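Putative phosphinothricin n-acetyltransferase (Acinetobacter baylyi, PDB 2JLM) probably transfers the acetyl group of acetyl-CoA to the amino nitrogen of L-methionine sulfone and L-methionine sulfoximine. Local coordinates at residues Lys56-Ile64 with Gly75-Arg83. Sequence-based numbering, arbitrary orientation.
Sequences KRQNNFPII and GFASWGSFR
P62 sets the CG-CD edge of its pyrrolidine on one face of the W79 indole, the two side chains crossing at about a right angle: its CG makes a CH-pi contact 3.5 Å from the centroid of the six-membered ring, almost on the ring normal, and its CD packs on CE2 at 3.3 Å. The chi1 of W79 (73°) places CG between the backbone N and the carbonyl carbon and swings the indole back to the proline. F61 meets the five-membered end of the same indole obliquely, the planes at 67°, with CD1 3.4 Å from W79 NE1. One face of the F61 ring receives CA of G80 in a second CH-pi contact, 3.8 Å from its centroid, while CB of N59 lies over the centre of the opposite face, so the phenyl is sandwiched between the turn and the strand. That turn is a Schellman motif closing helix 46-58, with N60 at positive phi, and it delivers the chain into strand 63-68, which forms a beta hairpin with strand 73-81 in the central sheet of this GNAT-family protein. The strands pair where I64 and A77 exchange two backbone hydrogen bonds. One residue past A77, S78 turns its OG to P62 O, a 2.7 Å bond lying in the carbonyl plane; the same hydroxyl accepts from K56 NZ at 3.1 Å, linking the last helical turn to the hairpin through one buried side chain. The W79 indole packs on L115 and A119 of helix 107-121, while on the other side of the sheet F76 reaches I24, I27 and L28 of helix 17-34.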
ATOM      1  N   LYS D  56      -5.494  13.099  -1.528  1.00 49.77           N
ATOM      2  CA  LYS D  56      -4.108  12.647  -1.514  1.00 46.78           C
ATOM      3  C   LYS D  56      -3.968  11.234  -0.977  1.00 35.55           C
ATOM      4  O   LYS D  56      -3.118  10.474  -1.450  1.00 39.40           O
ATOM      5  CB  LYS D  56      -3.204  13.657  -0.796  1.00 38.60           C
ATOM      6  CG  LYS D  56      -2.747  14.765  -1.753  1.00 34.80           C
ATOM      7  CD  LYS D  56      -2.525  16.088  -1.072  1.00 36.10           C
ATOM      8  CE  LYS D  56      -2.469  17.207  -2.104  1.00 30.52           C
ATOM      9  NZ  LYS D  56      -1.677  16.808  -3.300  1.00 28.77           N
ATOM     10  N   ARG D  57      -4.821  10.881  -0.013  1.00 40.51           N
ATOM     11  CA  ARG D  57      -4.868   9.526   0.541  1.00 35.19           C
ATOM     12  C   ARG D  57      -5.320   8.527  -0.511  1.00 43.80           C
ATOM     13  O   ARG D  57      -4.611   7.572  -0.823  1.00 31.89           O
ATOM     14  CB  ARG D  57      -5.834   9.450   1.729  1.00 49.68           C
ATOM     15  CG  ARG D  57      -5.214   9.735   3.081  1.00 53.39           C
ATOM     16  CD  ARG D  57      -6.173   9.360   4.214  1.00 57.33           C
ATOM     17  NE  ARG D  57      -7.415  10.130   4.175  1.00 53.84           N
ATOM     18  CZ  ARG D  57      -7.612  11.270   4.835  1.00 64.66           C
ATOM     19  NH1 ARG D  57      -6.646  11.778   5.590  1.00 47.93           N
ATOM     20  NH2 ARG D  57      -8.776  11.904   4.740  1.00 59.39           N
ATOM     21  N   GLN D  58      -6.521   8.746  -1.037  1.00 48.69           N
ATOM     22  CA  GLN D  58      -7.078   7.895  -2.079  1.00 38.51           C
ATOM     23  C   GLN D  58      -6.048   7.629  -3.174  1.00 54.06           C
ATOM     24  O   GLN D  58      -5.908   6.501  -3.642  1.00 45.06           O
ATOM     25  CB  GLN D  58      -8.339   8.542  -2.669  1.00 51.07           C
ATOM     26  CG  GLN D  58      -8.742   8.036  -4.052  1.00 79.79           C
ATOM     27  CD  GLN D  58      -9.701   6.855  -4.010  1.00102.71           C
ATOM     28  OE1 GLN D  58      -9.641   6.014  -3.109  1.00 74.20           O
ATOM     29  NE2 GLN D  58     -10.590   6.785  -4.998  1.00 92.78           N
ATOM     30  N   ASN D  59      -5.305   8.665  -3.556  1.00 43.03           N
ATOM     31  CA  ASN D  59      -4.405   8.563  -4.697  1.00 36.53           C
ATOM     32  C   ASN D  59      -2.973   8.200  -4.356  1.00 44.59           C
ATOM     33  O   ASN D  59      -2.125   8.083  -5.248  1.00 40.85           O
ATOM     34  CB  ASN D  59      -4.410   9.869  -5.478  1.00 54.07           C
ATOM     35  CG  ASN D  59      -5.686  10.075  -6.240  1.00 42.02           C
ATOM     36  OD1 ASN D  59      -5.990   9.329  -7.169  1.00 45.00           O
ATOM     37  ND2 ASN D  59      -6.445  11.095  -5.858  1.00 46.56           N
ATOM     38  N   ASN D  60      -2.690   8.038  -3.071  1.00 38.83           N
ATOM     39  CA  ASN D  60      -1.340   7.699  -2.664  1.00 41.97           C
ATOM     40  C   ASN D  60      -0.391   8.836  -3.071  1.00 37.72           C
ATOM     41  O   ASN D  60       0.754   8.607  -3.453  1.00 38.34           O
ATOM     42  CB  ASN D  60      -0.927   6.370  -3.308  1.00 53.30           C
ATOM     43  CG  ASN D  60       0.321   5.777  -2.691  1.00 76.16           C
ATOM     44  OD1 ASN D  60       0.400   5.591  -1.476  1.00104.29           O
ATOM     45  ND2 ASN D  60       1.302   5.462  -3.530  1.00 69.67           N
ATOM     46  N   PHE D  61      -0.896  10.064  -3.007  1.00 31.22           N
ATOM     47  CA  PHE D  61      -0.076  11.249  -3.217  1.00 32.52           C
ATOM     48  C   PHE D  61       0.672  11.593  -1.937  1.00 28.32           C
ATOM     49  O   PHE D  61       0.057  11.768  -0.879  1.00 26.06           O
ATOM     50  CB  PHE D  61      -0.940  12.437  -3.637  1.00 24.02           C
ATOM     51  CG  PHE D  61      -1.544  12.295  -5.011  1.00 16.98           C
ATOM     52  CD1 PHE D  61      -0.940  11.494  -5.971  1.00 28.93           C
ATOM     53  CD2 PHE D  61      -2.692  12.980  -5.344  1.00 17.43           C
ATOM     54  CE1 PHE D  61      -1.489  11.371  -7.236  1.00 19.39           C
ATOM     55  CE2 PHE D  61      -3.250  12.865  -6.607  1.00 24.34           C
ATOM     56  CZ  PHE D  61      -2.645  12.060  -7.554  1.00 22.98           C
ATOM     57  N   PRO D  62       2.003  11.696  -2.021  1.00 24.97           N
ATOM     58  CA  PRO D  62       2.777  11.959  -0.803  1.00 25.08           C
ATOM     59  C   PRO D  62       2.566  13.380  -0.289  1.00 30.73           C
ATOM     60  O   PRO D  62       2.297  14.294  -1.070  1.00 33.39           O
ATOM     61  CB  PRO D  62       4.227  11.771  -1.263  1.00 16.52           C
ATOM     62  CG  PRO D  62       4.196  12.037  -2.738  1.00 38.00           C
ATOM     63  CD  PRO D  62       2.841  11.638  -3.231  1.00 30.74           C
ATOM     64  N   ILE D  63       2.656  13.556   1.022  1.00 36.93           N
ATOM     65  CA  ILE D  63       2.766  14.887   1.605  1.00 32.00           C
ATOM     66  C   ILE D  63       3.980  14.864   2.526  1.00 44.18           C
ATOM     67  O   ILE D  63       3.936  14.275   3.605  1.00 42.15           O
ATOM     68  CB  ILE D  63       1.505  15.296   2.393  1.00 42.77           C
ATOM     69  CG1 ILE D  63       0.230  14.890   1.646  1.00 24.87           C
ATOM     70  CG2 ILE D  63       1.489  16.799   2.654  1.00 22.33           C
ATOM     71  CD1 ILE D  63      -1.040  15.280   2.399  1.00 28.21           C
ATOM     72  N   ILE D  64       5.070  15.480   2.081  1.00 28.26           N
ATOM     73  CA  ILE D  64       6.327  15.450   2.818  1.00 24.89           C
ATOM     74  C   ILE D  64       6.546  16.760   3.568  1.00 36.01           C
ATOM     75  O   ILE D  64       6.578  17.835   2.971  1.00 30.02           O
ATOM     76  CB  ILE D  64       7.520  15.176   1.884  1.00 24.49           C
ATOM     77  CG1 ILE D  64       7.317  13.861   1.124  1.00 23.67           C
ATOM     78  CG2 ILE D  64       8.809  15.106   2.670  1.00 26.28           C
ATOM     79  CD1 ILE D  64       8.460  13.533   0.133  1.00 21.92           C
ATOM     80  N   GLY D  75       7.121  23.579   6.762  1.00 40.44           N
ATOM     81  CA  GLY D  75       6.681  23.636   5.386  1.00 33.48           C
ATOM     82  C   GLY D  75       6.493  22.230   4.877  1.00 26.22           C
ATOM     83  O   GLY D  75       6.894  21.269   5.538  1.00 25.69           O
ATOM     84  N   PHE D  76       5.877  22.108   3.708  1.00 20.24           N
ATOM     85  CA  PHE D  76       5.577  20.800   3.135  1.00 32.71           C
ATOM     86  C   PHE D  76       5.647  20.805   1.607  1.00 30.11           C
ATOM     87  O   PHE D  76       5.617  21.854   0.965  1.00 29.65           O
ATOM     88  CB  PHE D  76       4.205  20.308   3.612  1.00 22.97           C
ATOM     89  CG  PHE D  76       3.054  21.106   3.078  1.00 32.63           C
ATOM     90  CD1 PHE D  76       2.336  20.662   1.981  1.00 43.75           C
ATOM     91  CD2 PHE D  76       2.693  22.309   3.669  1.00 40.35           C
ATOM     92  CE1 PHE D  76       1.271  21.403   1.481  1.00 31.01           C
ATOM     93  CE2 PHE D  76       1.633  23.052   3.175  1.00 43.15           C
ATOM     94  CZ  PHE D  76       0.923  22.598   2.079  1.00 37.65           C
ATOM     95  N   ALA D  77       5.774  19.624   1.026  1.00 33.92           N
ATOM     96  CA  ALA D  77       5.766  19.500  -0.419  1.00 27.91           C
ATOM     97  C   ALA D  77       4.845  18.351  -0.754  1.00 38.44           C
ATOM     98  O   ALA D  77       4.640  17.456   0.062  1.00 29.62           O
ATOM     99  CB  ALA D  77       7.160  19.240  -0.954  1.00 17.17           C
ATOM    100  N   SER D  78       4.278  18.376  -1.949  1.00 25.91           N
ATOM    101  CA  SER D  78       3.316  17.360  -2.321  1.00 24.48           C
ATOM    102  C   SER D  78       3.159  17.361  -3.837  1.00 32.92           C
ATOM    103  O   SER D  78       3.681  18.246  -4.514  1.00 20.12           O
ATOM    104  CB  SER D  78       1.983  17.660  -1.644  1.00 21.44           C
ATOM    105  OG  SER D  78       1.057  16.603  -1.837  1.00 32.30           O
ATOM    106  N   TRP D  79       2.463  16.362  -4.372  1.00 23.34           N
ATOM    107  CA  TRP D  79       2.038  16.416  -5.770  1.00 30.05           C
ATOM    108  C   TRP D  79       0.619  15.902  -5.949  1.00 22.46           C
ATOM    109  O   TRP D  79       0.043  15.306  -5.048  1.00 33.82           O
ATOM    110  CB  TRP D  79       3.016  15.699  -6.711  1.00 13.22           C
ATOM    111  CG  TRP D  79       3.007  14.208  -6.633  1.00 21.29           C
ATOM    112  CD1 TRP D  79       1.944  13.381  -6.858  1.00 20.36           C
ATOM    113  CD2 TRP D  79       4.124  13.355  -6.343  1.00 14.70           C
ATOM    114  NE1 TRP D  79       2.320  12.074  -6.707  1.00 20.25           N
ATOM    115  CE2 TRP D  79       3.653  12.028  -6.391  1.00 26.75           C
ATOM    116  CE3 TRP D  79       5.466  13.584  -6.036  1.00 28.48           C
ATOM    117  CZ2 TRP D  79       4.480  10.939  -6.145  1.00 22.29           C
ATOM    118  CZ3 TRP D  79       6.282  12.502  -5.791  1.00 24.50           C
ATOM    119  CH2 TRP D  79       5.787  11.194  -5.845  1.00 27.19           C
ATOM    120  N   GLY D  80       0.054  16.179  -7.115  1.00 29.65           N
ATOM    121  CA  GLY D  80      -1.262  15.714  -7.481  1.00 16.19           C
ATOM    122  C   GLY D  80      -1.296  15.508  -8.982  1.00 33.12           C
ATOM    123  O   GLY D  80      -0.268  15.578  -9.664  1.00 21.55           O
ATOM    124  N   SER D  81      -2.482  15.267  -9.512  1.00 23.66           N
ATOM    125  CA  SER D  81      -2.626  15.100 -10.946  1.00 38.24           C
ATOM    126  C   SER D  81      -2.194  16.384 -11.652  1.00 20.66           C
ATOM    127  O   SER D  81      -2.481  17.478 -11.173  1.00 29.86           O
ATOM    128  CB  SER D  81      -4.084  14.769 -11.285  1.00 28.05           C
ATOM    129  OG  SER D  81      -4.170  14.094 -12.527  1.00 65.94           O
ATOM    130  N   PHE D  82      -1.481  16.255 -12.769  1.00 28.98           N
ATOM    131  CA  PHE D  82      -1.217  17.404 -13.632  1.00 24.37           C
ATOM    132  C   PHE D  82      -2.429  17.689 -14.539  1.00 27.24           C
ATOM    133  O   PHE D  82      -3.014  18.760 -14.478  1.00 18.65           O
ATOM    134  CB  PHE D  82       0.053  17.210 -14.465  1.00 14.28           C
ATOM    135  CG  PHE D  82       0.258  18.272 -15.528  1.00 34.24           C
ATOM    136  CD1 PHE D  82       0.451  17.914 -16.861  1.00 13.68           C
ATOM    137  CD2 PHE D  82       0.255  19.630 -15.194  1.00 23.33           C
ATOM    138  CE1 PHE D  82       0.643  18.898 -17.847  1.00 16.92           C
ATOM    139  CE2 PHE D  82       0.440  20.619 -16.171  1.00 21.42           C
ATOM    140  CZ  PHE D  82       0.638  20.250 -17.501  1.00 23.39           C
ATOM    141  N   ARG D  83      -2.809  16.729 -15.371  1.00 24.85           N
ATOM    142  CA  ARG D  83      -4.032  16.874 -16.160  1.00 18.12           C
ATOM    143  C   ARG D  83      -4.888  15.618 -16.013  1.00 37.56           C
ATOM    144  O   ARG D  83      -4.363  14.504 -15.954  1.00 23.35           O
ATOM    145  CB  ARG D  83      -3.704  17.201 -17.628  1.00 22.87           C
ATOM    146  CG  ARG D  83      -3.226  18.649 -17.819  1.00 29.02           C
ATOM    147  CD  ARG D  83      -2.607  18.924 -19.195  1.00 23.80           C
ATOM    148  NE  ARG D  83      -3.522  18.624 -20.299  1.00 21.51           N
ATOM    149  CZ  ARG D  83      -4.594  19.349 -20.597  1.00 19.38           C
ATOM    150  NH1 ARG D  83      -4.911  20.404 -19.854  1.00 21.32           N
ATOM    151  NH2 ARG D  83      -5.364  19.007 -21.619  1.00 21.31           N
TER